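PDB 3VU0: putative uncharacterized protein, which is the C-terminal globular domain of AglB, an archaeal membrane protein of the oligosaccharyltransferase family, here a compact single chain built on a mixed four-stranded sheet. Local coordinates for residues A[16-21]-A[48-53]; A[36-41]-A[59-64]; A[104-109]-A[122-127]. All coordinates share one frame; numbering follows the deposited sequence.

How the contacts relate
Helix 5-17 runs into segment 16-21, and contact 1 joins its end to the loop after helix 41-46, closing a loop that includes strand 33-35. Contact 2 starts within that loop, at 36-41, and ends beyond it on helix 61-69, so the first two contacts cross; they also touch where Val53 packs on Gly60 and Asp63. Contact 3 follows in series, closing a short connection between helices 105-112 and 121-128. It meets contact 2 through a salt bridge from Lys104 to Asp39 and packing of Ile108 on Trp37, whereas contacts 1 and 3 lie on opposite sides of the chain's centre, about 30 Å apart between centres.

Contact 1: residues A[16-21]-A[48-53]; sequences ENLEAQ and AKKAVV
Leu18 and Lys50 form the close-packed part of this contact, where the chain leaving helix 5-17 meets the loop that follows helix 41-46. The apolar stem of the buried lysine runs past the base of the leucine, with Leu18 CB 3.7 Å from Lys50 CE. Tyr32 touches both side chains, and Trp13 of helix 5-17 packs on Leu18.

Bends at chi2 (-74°) and chi4 (-72°) curl the lysine back over its own backbone. Its amine end thereby reaches the carbonyls of Ala48 and Lys49, just after helix 41-46: Lys50 NZ donates to Ala48 O at 2.9 Å, in the carbonyl plane, and more weakly to Lys49 O.

The other side of the contact is looser and wetter. Exposed Gln21, the last residue modelled before a gap, stretches its side chain toward the loop, and Gln21 OE1 accepts the backbone N-H of Ala51, with N 2.8 Å away and an N-H...O angle of 161°. Gln21 OE1 also comes within 3.2 Å of Lys50 CA. NE2 is bonded to Tyr32 O, so both ends of the amide are engaged and its flip is fixed. A water joins the two strips of chain, accepting from Gln21 N at 3.0 Å and from Lys50 NZ at 2.8 Å while donating to Lys49 O.

The lysine amine thus gives one good and one weak bond to backbone carbonyls and one to a water, an arrangement consistent with a protonated side chain whose charge those carbonyls probably help to stabilise.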
ATOM      1  N   GLU A  16      14.839  10.404  -7.261  1.00 23.47           N
ATOM      2  CA  GLU A  16      16.270  10.606  -7.081  1.00 25.47           C
ATOM      3  C   GLU A  16      16.929   9.820  -5.957  1.00 23.47           C
ATOM      4  O   GLU A  16      18.154   9.838  -5.834  1.00 25.00           O
ATOM      5  CB  GLU A  16      16.567  12.097  -6.899  1.00 29.39           C
ATOM      6  CG  GLU A  16      15.896  12.743  -5.709  1.00 35.06           C
ATOM      7  CD  GLU A  16      16.167  14.238  -5.640  1.00 39.52           C
ATOM      8  OE1 GLU A  16      17.354  14.626  -5.553  1.00 41.50           O
ATOM      9  OE2 GLU A  16      15.195  15.024  -5.674  1.00 40.30           O
ATOM     10  N   ASN A  17      16.138   9.122  -5.147  1.00 20.14           N
ATOM     11  CA  ASN A  17      16.700   8.355  -4.040  1.00 17.65           C
ATOM     12  C   ASN A  17      16.654   6.836  -4.185  1.00 17.92           C
ATOM     13  O   ASN A  17      17.557   6.148  -3.716  1.00 18.95           O
ATOM     14  CB  ASN A  17      16.039   8.777  -2.718  1.00 14.29           C
ATOM     15  CG  ASN A  17      16.556  10.112  -2.215  1.00 16.71           C
ATOM     16  OD1 ASN A  17      17.694  10.211  -1.745  1.00 16.60           O
ATOM     17  ND2 ASN A  17      15.730  11.150  -2.321  1.00 12.77           N
ATOM     18  N   LEU A  18      15.617   6.298  -4.818  1.00 19.65           N
ATOM     19  CA  LEU A  18      15.554   4.850  -4.987  1.00 19.87           C
ATOM     20  C   LEU A  18      16.557   4.430  -6.073  1.00 20.86           C
ATOM     21  O   LEU A  18      16.858   5.210  -6.980  1.00 18.49           O
ATOM     22  CB  LEU A  18      14.133   4.407  -5.361  1.00 19.69           C
ATOM     23  CG  LEU A  18      12.988   4.732  -4.385  1.00 19.89           C
ATOM     24  CD1 LEU A  18      11.738   3.979  -4.812  1.00 19.58           C
ATOM     25  CD2 LEU A  18      13.360   4.340  -2.964  1.00 15.03           C
ATOM     26  N   GLU A  19      17.082   3.210  -5.970  1.00 21.47           N
ATOM     27  CA  GLU A  19      18.058   2.710  -6.939  1.00 23.75           C
ATOM     28  C   GLU A  19      17.558   2.845  -8.376  1.00 24.29           C
ATOM     29  O   GLU A  19      16.488   2.343  -8.722  1.00 22.34           O
ATOM     30  CB  GLU A  19      18.408   1.247  -6.648  1.00 24.08           C
ATOM     31  CG  GLU A  19      19.122   1.010  -5.310  1.00 25.33           C
ATOM     32  CD  GLU A  19      18.197   1.142  -4.109  1.00 27.59           C
ATOM     33  OE1 GLU A  19      17.049   0.657  -4.186  1.00 25.54           O
ATOM     34  OE2 GLU A  19      18.623   1.717  -3.083  1.00 28.85           O
ATOM     35  N   ALA A  20      18.350   3.523  -9.203  1.00 25.65           N
ATOM     36  CA  ALA A  20      18.009   3.768 -10.603  1.00 29.30           C
ATOM     37  C   ALA A  20      17.663   2.514 -11.395  1.00 31.60           C
ATOM     38  O   ALA A  20      18.207   1.435 -11.147  1.00 31.66           O
ATOM     39  CB  ALA A  20      19.148   4.511 -11.292  1.00 28.71           C
ATOM     40  N   GLN A  21      16.753   2.676 -12.353  1.00 33.79           N
ATOM     41  CA  GLN A  21      16.315   1.577 -13.205  1.00 36.22           C
ATOM     42  C   GLN A  21      16.377   1.980 -14.675  1.00 37.18           C
ATOM     43  O   GLN A  21      16.599   3.149 -14.999  1.00 39.43           O
ATOM     44  CB  GLN A  21      14.884   1.159 -12.848  1.00 36.23           C
ATOM     45  CG  GLN A  21      14.712   0.694 -11.408  1.00 36.47           C
ATOM     46  CD  GLN A  21      13.358   0.050 -11.159  1.00 37.15           C
ATOM     47  OE1 GLN A  21      12.319   0.613 -11.499  1.00 38.60           O
ATOM     48  NE2 GLN A  21      13.367  -1.133 -10.555  1.00 37.13           N
ATOM     49  N   ALA A  48       7.955   8.770 -11.084  1.00 23.89           N
ATOM     50  CA  ALA A  48       9.074   8.352 -10.244  1.00 23.38           C
ATOM     51  C   ALA A  48      10.043   7.473 -11.031  1.00 22.30           C
ATOM     52  O   ALA A  48      11.179   7.253 -10.611  1.00 21.04           O
ATOM     53  CB  ALA A  48       8.554   7.601  -9.019  1.00 21.79           C
ATOM     54  N   LYS A  49       9.578   6.972 -12.174  1.00 22.09           N
ATOM     55  CA  LYS A  49      10.387   6.124 -13.046  1.00 22.34           C
ATOM     56  C   LYS A  49      10.807   4.822 -12.373  1.00 20.90           C
ATOM     57  O   LYS A  49      11.950   4.381 -12.514  1.00 20.50           O
ATOM     58  CB  LYS A  49      11.638   6.881 -13.513  1.00 24.09           C
ATOM     59  CG  LYS A  49      11.359   8.244 -14.132  1.00 25.03           C
ATOM     60  CD  LYS A  49      10.464   8.130 -15.363  1.00 26.27           C
ATOM     61  CE  LYS A  49      10.152   9.503 -15.946  1.00 27.62           C
ATOM     62  NZ  LYS A  49       9.249   9.416 -17.135  1.00 28.26           N
ATOM     63  N   LYS A  50       9.880   4.203 -11.649  1.00 19.25           N
ATOM     64  CA  LYS A  50      10.166   2.952 -10.961  1.00 19.26           C
ATOM     65  C   LYS A  50       9.113   1.901 -11.299  1.00 20.09           C
ATOM     66  O   LYS A  50       7.929   2.215 -11.420  1.00 21.72           O
ATOM     67  CB  LYS A  50      10.203   3.189  -9.445  1.00 20.46           C
ATOM     68  CG  LYS A  50      11.187   4.272  -9.018  1.00 18.79           C
ATOM     69  CD  LYS A  50      12.621   3.772  -9.107  1.00 20.96           C
ATOM     70  CE  LYS A  50      13.625   4.907  -8.956  1.00 20.11           C
ATOM     71  NZ  LYS A  50      13.644   5.788 -10.150  1.00 22.00           N
ATOM     72  N   ALA A  51       9.554   0.656 -11.457  1.00 19.25           N
ATOM     73  CA  ALA A  51       8.658  -0.450 -11.776  1.00 19.29           C
ATOM     74  C   ALA A  51       7.632  -0.652 -10.660  1.00 19.75           C
ATOM     75  O   ALA A  51       7.940  -0.472  -9.480  1.00 16.25           O
ATOM     76  CB  ALA A  51       9.466  -1.730 -11.982  1.00 19.86           C
ATOM     77  N   VAL A  52       6.418  -1.043 -11.032  1.00 18.78           N
ATOM     78  CA  VAL A  52       5.364  -1.248 -10.044  1.00 20.55           C
ATOM     79  C   VAL A  52       4.727  -2.632 -10.087  1.00 21.62           C
ATOM     80  O   VAL A  52       4.819  -3.352 -11.084  1.00 21.58           O
ATOM     81  CB  VAL A  52       4.230  -0.201 -10.210  1.00 21.51           C
ATOM     82  CG1 VAL A  52       4.772   1.201  -9.968  1.00 19.88           C
ATOM     83  CG2 VAL A  52       3.624  -0.299 -11.611  1.00 22.21           C
ATOM     84  N   VAL A  53       4.082  -2.996  -8.984  1.00 21.07           N
ATOM     85  CA  VAL A  53       3.393  -4.268  -8.893  1.00 22.90           C
ATOM     86  C   VAL A  53       2.111  -4.165  -9.713  1.00 23.39           C
ATOM     87  O   VAL A  53       1.671  -5.145 -10.306  1.00 24.86           O
ATOM     88  CB  VAL A  53       3.035  -4.609  -7.431  1.00 23.28           C
ATOM     89  CG1 VAL A  53       2.105  -5.819  -7.380  1.00 23.46           C
ATOM     90  CG2 VAL A  53       4.305  -4.884  -6.650  1.00 21.72           C
TER
HETATM   91  O   HOH W   1      14.948   5.049 -12.554  1.00 39.86           O

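Contact 2: residues A[36-41]-A[59-64]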
ATOM      1  N   SER A  36       2.136  -0.790  -4.297  1.00 14.27           N
ATOM      2  CA  SER A  36       1.182   0.204  -3.814  1.00 15.02           C
ATOM      3  C   SER A  36      -0.166  -0.168  -4.410  1.00 15.34           C
ATOM      4  O   SER A  36      -0.281  -1.189  -5.091  1.00 15.88           O
ATOM      5  CB  SER A  36       1.574   1.607  -4.274  1.00 15.13           C
ATOM      6  OG  SER A  36       0.804   2.586  -3.598  1.00 16.25           O
ATOM      7  N   TRP A  37      -1.184   0.649  -4.158  1.00 14.48           N
ATOM      8  CA  TRP A  37      -2.505   0.378  -4.718  1.00 13.72           C
ATOM      9  C   TRP A  37      -2.427   0.725  -6.208  1.00 14.54           C
ATOM     10  O   TRP A  37      -1.695   1.634  -6.597  1.00 14.17           O
ATOM     11  CB  TRP A  37      -3.562   1.236  -4.021  1.00 14.48           C
ATOM     12  CG  TRP A  37      -4.980   0.844  -4.351  1.00 14.23           C
ATOM     13  CD1 TRP A  37      -6.023   1.693  -4.575  1.00 14.76           C
ATOM     14  CD2 TRP A  37      -5.508  -0.484  -4.474  1.00 13.71           C
ATOM     15  NE1 TRP A  37      -7.167   0.979  -4.832  1.00 14.58           N
ATOM     16  CE2 TRP A  37      -6.882  -0.358  -4.775  1.00 16.57           C
ATOM     17  CE3 TRP A  37      -4.958  -1.767  -4.357  1.00 14.06           C
ATOM     18  CZ2 TRP A  37      -7.718  -1.471  -4.963  1.00 18.16           C
ATOM     19  CZ3 TRP A  37      -5.790  -2.875  -4.543  1.00 16.25           C
ATOM     20  CH2 TRP A  37      -7.152  -2.717  -4.842  1.00 16.09           C
ATOM     21  N   TRP A  38      -3.192   0.025  -7.040  1.00 13.75           N
ATOM     22  CA  TRP A  38      -3.122   0.265  -8.477  1.00 14.33           C
ATOM     23  C   TRP A  38      -3.426   1.688  -8.952  1.00 15.89           C
ATOM     24  O   TRP A  38      -2.924   2.106  -9.992  1.00 15.60           O
ATOM     25  CB  TRP A  38      -4.002  -0.743  -9.235  1.00 16.50           C
ATOM     26  CG  TRP A  38      -5.462  -0.510  -9.104  1.00 16.31           C
ATOM     27  CD1 TRP A  38      -6.276  -0.922  -8.088  1.00 17.65           C
ATOM     28  CD2 TRP A  38      -6.289   0.217 -10.014  1.00 18.73           C
ATOM     29  NE1 TRP A  38      -7.564  -0.496  -8.311  1.00 18.38           N
ATOM     30  CE2 TRP A  38      -7.599   0.208  -9.488  1.00 19.51           C
ATOM     31  CE3 TRP A  38      -6.050   0.877 -11.228  1.00 20.25           C
ATOM     32  CZ2 TRP A  38      -8.671   0.835 -10.132  1.00 20.68           C
ATOM     33  CZ3 TRP A  38      -7.121   1.503 -11.872  1.00 22.74           C
ATOM     34  CH2 TRP A  38      -8.413   1.475 -11.319  1.00 21.58           C
ATOM     35  N   ASP A  39      -4.224   2.437  -8.196  1.00 14.57           N
ATOM     36  CA  ASP A  39      -4.549   3.809  -8.581  1.00 17.47           C
ATOM     37  C   ASP A  39      -3.313   4.691  -8.784  1.00 17.14           C
ATOM     38  O   ASP A  39      -3.329   5.615  -9.600  1.00 15.82           O
ATOM     39  CB  ASP A  39      -5.421   4.496  -7.518  1.00 19.35           C
ATOM     40  CG  ASP A  39      -6.806   3.894  -7.400  1.00 21.55           C
ATOM     41  OD1 ASP A  39      -7.264   3.231  -8.354  1.00 24.32           O
ATOM     42  OD2 ASP A  39      -7.443   4.112  -6.351  1.00 20.86           O
ATOM     43  N   TYR A  40      -2.254   4.413  -8.032  1.00 16.44           N
ATOM     44  CA  TYR A  40      -1.037   5.223  -8.091  1.00 16.94           C
ATOM     45  C   TYR A  40       0.064   4.673  -8.990  1.00 17.22           C
ATOM     46  O   TYR A  40       1.121   5.300  -9.142  1.00 15.73           O
ATOM     47  CB  TYR A  40      -0.478   5.387  -6.674  1.00 17.35           C
ATOM     48  CG  TYR A  40      -1.547   5.554  -5.615  1.00 17.16           C
ATOM     49  CD1 TYR A  40      -2.425   6.638  -5.642  1.00 19.52           C
ATOM     50  CD2 TYR A  40      -1.678   4.625  -4.585  1.00 17.90           C
ATOM     51  CE1 TYR A  40      -3.412   6.795  -4.662  1.00 17.86           C
ATOM     52  CE2 TYR A  40      -2.657   4.768  -3.602  1.00 18.73           C
ATOM     53  CZ  TYR A  40      -3.519   5.855  -3.646  1.00 18.14           C
ATOM     54  OH  TYR A  40      -4.478   5.999  -2.667  1.00 16.75           O
ATOM     55  N   GLY A  41      -0.181   3.506  -9.577  1.00 16.95           N
ATOM     56  CA  GLY A  41       0.810   2.872 -10.428  1.00 18.68           C
ATOM     57  C   GLY A  41       1.444   3.743 -11.498  1.00 19.80           C
ATOM     58  O   GLY A  41       2.672   3.808 -11.600  1.00 18.25           O
ATOM     59  N   ALA A  59      -4.144  -6.369 -13.987  1.00 37.18           N
ATOM     60  CA  ALA A  59      -2.918  -7.018 -13.536  1.00 34.78           C
ATOM     61  C   ALA A  59      -2.288  -6.446 -12.266  1.00 32.73           C
ATOM     62  O   ALA A  59      -2.216  -5.229 -12.081  1.00 32.18           O
ATOM     63  CB  ALA A  59      -1.892  -7.009 -14.669  1.00 35.30           C
ATOM     64  N   GLY A  60      -1.837  -7.351 -11.399  1.00 30.22           N
ATOM     65  CA  GLY A  60      -1.176  -6.971 -10.161  1.00 26.81           C
ATOM     66  C   GLY A  60      -2.004  -6.395  -9.026  1.00 24.59           C
ATOM     67  O   GLY A  60      -1.594  -6.478  -7.868  1.00 21.90           O
ATOM     68  N   ALA A  61      -3.157  -5.815  -9.338  1.00 23.88           N
ATOM     69  CA  ALA A  61      -4.008  -5.219  -8.312  1.00 23.46           C
ATOM     70  C   ALA A  61      -4.385  -6.232  -7.240  1.00 23.20           C
ATOM     71  O   ALA A  61      -4.459  -5.899  -6.059  1.00 22.12           O
ATOM     72  CB  ALA A  61      -5.266  -4.639  -8.946  1.00 23.69           C
ATOM     73  N   ASP A  62      -4.619  -7.472  -7.654  1.00 23.25           N
ATOM     74  CA  ASP A  62      -4.992  -8.524  -6.718  1.00 25.50           C
ATOM     75  C   ASP A  62      -3.839  -8.882  -5.782  1.00 24.90           C
ATOM     76  O   ASP A  62      -4.059  -9.210  -4.617  1.00 25.10           O
ATOM     77  CB  ASP A  62      -5.466  -9.760  -7.488  1.00 29.43           C
ATOM     78  CG  ASP A  62      -4.405 -10.312  -8.413  1.00 32.31           C
ATOM     79  OD1 ASP A  62      -3.823  -9.528  -9.192  1.00 35.85           O
ATOM     80  OD2 ASP A  62      -4.159 -11.535  -8.366  1.00 36.94           O
ATOM     81  N   ASP A  63      -2.610  -8.821  -6.289  1.00 22.40           N
ATOM     82  CA  ASP A  63      -1.440  -9.117  -5.463  1.00 22.26           C
ATOM     83  C   ASP A  63      -1.307  -8.037  -4.391  1.00 20.23           C
ATOM     84  O   ASP A  63      -1.009  -8.326  -3.232  1.00 19.67           O
ATOM     85  CB  ASP A  63      -0.166  -9.135  -6.317  1.00 23.60           C
ATOM     86  CG  ASP A  63       0.024 -10.443  -7.063  1.00 26.09           C
ATOM     87  OD1 ASP A  63       0.856 -10.478  -7.992  1.00 28.18           O
ATOM     88  OD2 ASP A  63      -0.644 -11.437  -6.714  1.00 28.29           O
ATOM     89  N   ALA A  64      -1.521  -6.790  -4.795  1.00 16.74           N
ATOM     90  CA  ALA A  64      -1.430  -5.662  -3.876  1.00 17.28           C
ATOM     91  C   ALA A  64      -2.511  -5.760  -2.805  1.00 15.88           C
ATOM     92  O   ALA A  64      -2.259  -5.467  -1.636  1.00 16.54           O
ATOM     93  CB  ALA A  64      -1.570  -4.350  -4.642  1.00 16.16           C
TER
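The indoles of Trp37 and Trp38, the first two residues of the WWDYG motif, meet helix 61-69 through Ala61 and Ala64, and each ring also serves as a surface for a neighbour in sequence. One face of the Trp37 ring receives CD1 of Trp38, which stands 3.4 Å above the plane over its centre; reciprocally, CH2 of Trp37 lies in plane at the edge of the Trp38 ring. One face of Trp38 carries Asp39 OD1, 3.2 Å above the plane. The other oxygen of that carboxylate is held by Lys104.

The motif, Trp-Trp-Asp-Tyr-Gly at residues 37-41, is the sequence signature of the oligosaccharyltransferase family. Here it follows strand 33-35 and leads into helix 41-46, which Gly41 begins, with Tyr40 OH bonded to Glu93.

Against the helix, the two tryptophans use different parts of their rings. Trp37 has CG anti to its N (chi1 -169°), and although its CB leads away from the helix, the benzo side swings back, bringing CZ3 obliquely to within 3.6 Å of Ala61 O. The methyl of Ala64 sits at the edge of this ring, near its plane, with CB 4.3 Å from Trp37 CE3. Trp38, at chi1 73°, presents its pyrrole side to the methyl of Ala61.

With alanines at both positions the helix lies close: the CA atoms of Trp38 and Ala61 are 5.6 Å apart. Gly60 occupies the N-cap position with positive phi, and its carbonyl accepts Ala64 N. Beside the rings, Ser36 O lies 3.4 Å from Ala64 CB.

Contact 3: residues A[104-109]-A[122-127]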
ATOM      1  N   LYS A 104     -10.743   3.727   0.721  1.00 11.96           N
ATOM      2  CA  LYS A 104     -10.449   2.862  -0.404  1.00 11.99           C
ATOM      3  C   LYS A 104     -10.164   1.444   0.082  1.00 11.20           C
ATOM      4  O   LYS A 104      -9.892   0.549  -0.713  1.00 11.27           O
ATOM      5  CB  LYS A 104      -9.274   3.415  -1.217  1.00 11.93           C
ATOM      6  CG  LYS A 104      -9.642   4.677  -1.991  1.00 12.04           C
ATOM      7  CD  LYS A 104      -8.506   5.166  -2.868  1.00 14.74           C
ATOM      8  CE  LYS A 104      -8.961   6.300  -3.781  1.00 16.24           C
ATOM      9  NZ  LYS A 104      -7.887   6.664  -4.751  1.00 16.35           N
ATOM     10  N   PHE A 105     -10.236   1.238   1.395  1.00  9.97           N
ATOM     11  CA  PHE A 105     -10.009  -0.092   1.949  1.00 12.13           C
ATOM     12  C   PHE A 105     -11.144  -1.023   1.500  1.00 11.82           C
ATOM     13  O   PHE A 105     -10.968  -2.238   1.412  1.00 11.04           O
ATOM     14  CB  PHE A 105      -9.952  -0.037   3.481  1.00 13.66           C
ATOM     15  CG  PHE A 105      -9.565  -1.343   4.122  1.00 13.80           C
ATOM     16  CD1 PHE A 105     -10.452  -2.011   4.962  1.00 16.47           C
ATOM     17  CD2 PHE A 105      -8.312  -1.902   3.887  1.00 14.82           C
ATOM     18  CE1 PHE A 105     -10.097  -3.221   5.562  1.00 16.58           C
ATOM     19  CE2 PHE A 105      -7.943  -3.113   4.482  1.00 16.98           C
ATOM     20  CZ  PHE A 105      -8.839  -3.774   5.321  1.00 15.98           C
ATOM     21  N   ILE A 106     -12.307  -0.443   1.208  1.00 12.53           N
ATOM     22  CA  ILE A 106     -13.460  -1.227   0.772  1.00 13.59           C
ATOM     23  C   ILE A 106     -13.166  -1.908  -0.569  1.00 13.96           C
ATOM     24  O   ILE A 106     -13.270  -3.126  -0.680  1.00 14.56           O
ATOM     25  CB  ILE A 106     -14.735  -0.345   0.677  1.00 14.97           C
ATOM     26  CG1 ILE A 106     -15.088   0.204   2.065  1.00 16.82           C
ATOM     27  CG2 ILE A 106     -15.913  -1.161   0.141  1.00 17.18           C
ATOM     28  CD1 ILE A 106     -15.340  -0.869   3.112  1.00 17.27           C
ATOM     29  N   PRO A 107     -12.797  -1.135  -1.605  1.00 14.94           N
ATOM     30  CA  PRO A 107     -12.508  -1.805  -2.876  1.00 14.13           C
ATOM     31  C   PRO A 107     -11.312  -2.750  -2.742  1.00 15.82           C
ATOM     32  O   PRO A 107     -11.237  -3.774  -3.429  1.00 16.46           O
ATOM     33  CB  PRO A 107     -12.251  -0.642  -3.841  1.00 14.85           C
ATOM     34  CG  PRO A 107     -11.824   0.484  -2.946  1.00 17.65           C
ATOM     35  CD  PRO A 107     -12.743   0.330  -1.754  1.00 16.12           C
ATOM     36  N   ILE A 108     -10.380  -2.411  -1.855  1.00 12.65           N
ATOM     37  CA  ILE A 108      -9.218  -3.271  -1.634  1.00 13.93           C
ATOM     38  C   ILE A 108      -9.733  -4.615  -1.113  1.00 13.04           C
ATOM     39  O   ILE A 108      -9.313  -5.674  -1.568  1.00 13.77           O
ATOM     40  CB  ILE A 108      -8.243  -2.658  -0.599  1.00 13.01           C
ATOM     41  CG1 ILE A 108      -7.539  -1.440  -1.208  1.00 13.39           C
ATOM     42  CG2 ILE A 108      -7.220  -3.694  -0.155  1.00 13.48           C
ATOM     43  CD1 ILE A 108      -6.501  -0.801  -0.284  1.00 14.10           C
HETATM   44  N   MSE A 109     -10.649  -4.560  -0.153  1.00 13.87           N
HETATM   45  CA  MSE A 109     -11.229  -5.780   0.397  1.00 14.85           C
HETATM   46  C   MSE A 109     -11.982  -6.556  -0.678  1.00 15.57           C
HETATM   47  O   MSE A 109     -11.833  -7.770  -0.797  1.00 15.91           O
HETATM   48  CB  MSE A 109     -12.192  -5.457   1.540  1.00 17.62           C
HETATM   49  CG  MSE A 109     -11.519  -5.044   2.824  1.00 21.90           C
HETATM   50 SE   MSE A 109     -12.803  -4.936   4.256  1.00 36.56          SE
HETATM   51  CE  MSE A 109     -13.137  -6.829   4.499  1.00 24.55           C
ATOM     52  N   LYS A 122     -18.179  -2.403  12.657  1.00 13.58           N
ATOM     53  CA  LYS A 122     -17.067  -2.685  13.558  1.00 12.30           C
ATOM     54  C   LYS A 122     -16.258  -3.906  13.124  1.00 12.03           C
ATOM     55  O   LYS A 122     -15.054  -3.970  13.369  1.00 11.09           O
ATOM     56  CB  LYS A 122     -17.557  -2.862  15.001  1.00 13.96           C
ATOM     57  CG  LYS A 122     -16.419  -3.021  16.005  1.00 16.16           C
ATOM     58  CD  LYS A 122     -16.924  -2.981  17.442  1.00 15.72           C
ATOM     59  CE  LYS A 122     -15.816  -3.313  18.418  1.00 18.54           C
ATOM     60  NZ  LYS A 122     -15.399  -4.747  18.327  1.00 16.60           N
ATOM     61  N   GLU A 123     -16.903  -4.881  12.489  1.00 10.58           N
ATOM     62  CA  GLU A 123     -16.167  -6.050  12.018  1.00 10.92           C
ATOM     63  C   GLU A 123     -15.160  -5.618  10.939  1.00 10.54           C
ATOM     64  O   GLU A 123     -14.071  -6.184  10.829  1.00  9.82           O
ATOM     65  CB  GLU A 123     -17.122  -7.108  11.454  1.00 13.00           C
ATOM     66  CG  GLU A 123     -18.076  -7.682  12.494  1.00 17.43           C
ATOM     67  CD  GLU A 123     -18.967  -8.790  11.944  1.00 20.29           C
ATOM     68  OE1 GLU A 123     -19.557  -8.597  10.864  1.00 18.94           O
ATOM     69  OE2 GLU A 123     -19.086  -9.851  12.599  1.00 20.87           O
ATOM     70  N   ILE A 124     -15.523  -4.610  10.152  1.00  9.22           N
ATOM     71  CA  ILE A 124     -14.636  -4.109   9.101  1.00  9.71           C
ATOM     72  C   ILE A 124     -13.457  -3.382   9.739  1.00  9.40           C
ATOM     73  O   ILE A 124     -12.313  -3.564   9.328  1.00  9.83           O
ATOM     74  CB  ILE A 124     -15.388  -3.146   8.147  1.00 10.40           C
ATOM     75  CG1 ILE A 124     -16.448  -3.924   7.365  1.00 12.15           C
ATOM     76  CG2 ILE A 124     -14.413  -2.449   7.199  1.00 10.90           C
ATOM     77  CD1 ILE A 124     -17.318  -3.048   6.488  1.00 14.06           C
ATOM     78  N   ILE A 125     -13.743  -2.571  10.753  1.00  8.42           N
ATOM     79  CA  ILE A 125     -12.703  -1.830  11.468  1.00 11.00           C
ATOM     80  C   ILE A 125     -11.764  -2.809  12.184  1.00 11.34           C
ATOM     81  O   ILE A 125     -10.540  -2.692  12.094  1.00 10.00           O
ATOM     82  CB  ILE A 125     -13.333  -0.866  12.503  1.00 11.64           C
ATOM     83  CG1 ILE A 125     -14.179   0.192  11.781  1.00 11.76           C
ATOM     84  CG2 ILE A 125     -12.244  -0.202  13.335  1.00 14.98           C
ATOM     85  CD1 ILE A 125     -15.069   1.016  12.707  1.00 11.99           C
ATOM     86  N   ASP A 126     -12.338  -3.777  12.893  1.00 11.66           N
ATOM     87  CA  ASP A 126     -11.523  -4.762  13.598  1.00 13.45           C
ATOM     88  C   ASP A 126     -10.632  -5.523  12.615  1.00 11.45           C
ATOM     89  O   ASP A 126      -9.473  -5.794  12.914  1.00 12.13           O
ATOM     90  CB  ASP A 126     -12.406  -5.746  14.381  1.00 15.02           C
ATOM     91  CG  ASP A 126     -13.124  -5.084  15.550  1.00 19.09           C
ATOM     92  OD1 ASP A 126     -12.705  -3.984  15.978  1.00 18.33           O
ATOM     93  OD2 ASP A 126     -14.105  -5.673  16.050  1.00 21.03           O
ATOM     94  N   PHE A 127     -11.170  -5.862  11.448  1.00 11.82           N
ATOM     95  CA  PHE A 127     -10.392  -6.563  10.424  1.00 11.53           C
ATOM     96  C   PHE A 127      -9.233  -5.663   9.965  1.00 10.38           C
ATOM     97  O   PHE A 127      -8.075  -6.091   9.918  1.00 10.24           O
ATOM     98  CB  PHE A 127     -11.275  -6.913   9.222  1.00 14.14           C
ATOM     99  CG  PHE A 127     -10.516  -7.502   8.064  1.00 17.29           C
ATOM    100  CD1 PHE A 127      -9.892  -8.736   8.181  1.00 20.78           C
ATOM    101  CD2 PHE A 127     -10.389  -6.801   6.871  1.00 19.65           C
ATOM    102  CE1 PHE A 127      -9.146  -9.266   7.118  1.00 22.33           C
ATOM    103  CE2 PHE A 127      -9.649  -7.319   5.807  1.00 21.49           C
ATOM    104  CZ  PHE A 127      -9.026  -8.554   5.933  1.00 19.77           C
TER
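Phe105, Met109, Ile124 and Phe127 carry this contact, with Met109, a selenomethionine, reaching across from helix 105-112. Met109 CE comes within 3.6 Å of Phe127 CD2 as the two side chains run past one another head to tail. Met109 SE lies 5.1 Å from the centroid of the Phe127 ring, 66° off the normal, an oblique Met-aromatic contact. The rings of Phe105 and Phe127 meet at their rims without stacking, Phe105 CZ 3.7 Å from Phe127 CE2, with the planes turned by 37°.

Ile124 CG2, anti to the backbone N, touches Met109 SE at 4.2 Å. Farther along, the CD1 atoms of Ile106 and Ile124 barely meet, 4.5 Å apart.

Helical spacing helps to bring these side chains together. Met109 follows Phe105 by one turn and lays its CG 3.6 Å above the Phe105 ring, toward the rim, while Ile124 and Phe127 stand three residues apart on helix 121-128. On that helix the Lys122-Asp126 salt bridge spans another turn.

The segment axes run nearly at right angles, 82°, and approach only to 12.2 Å, so long side chains bridge the gap. Tyr114 and Met119 of the intervening loop pack on Met109, and the Tyr114 ring also meets that of Phe127. Phe128 makes an edge-to-face pair with Phe105, and Thr69 of helix 61-69 touches both Phe105 and Phe127, joining the crossed helices to a third.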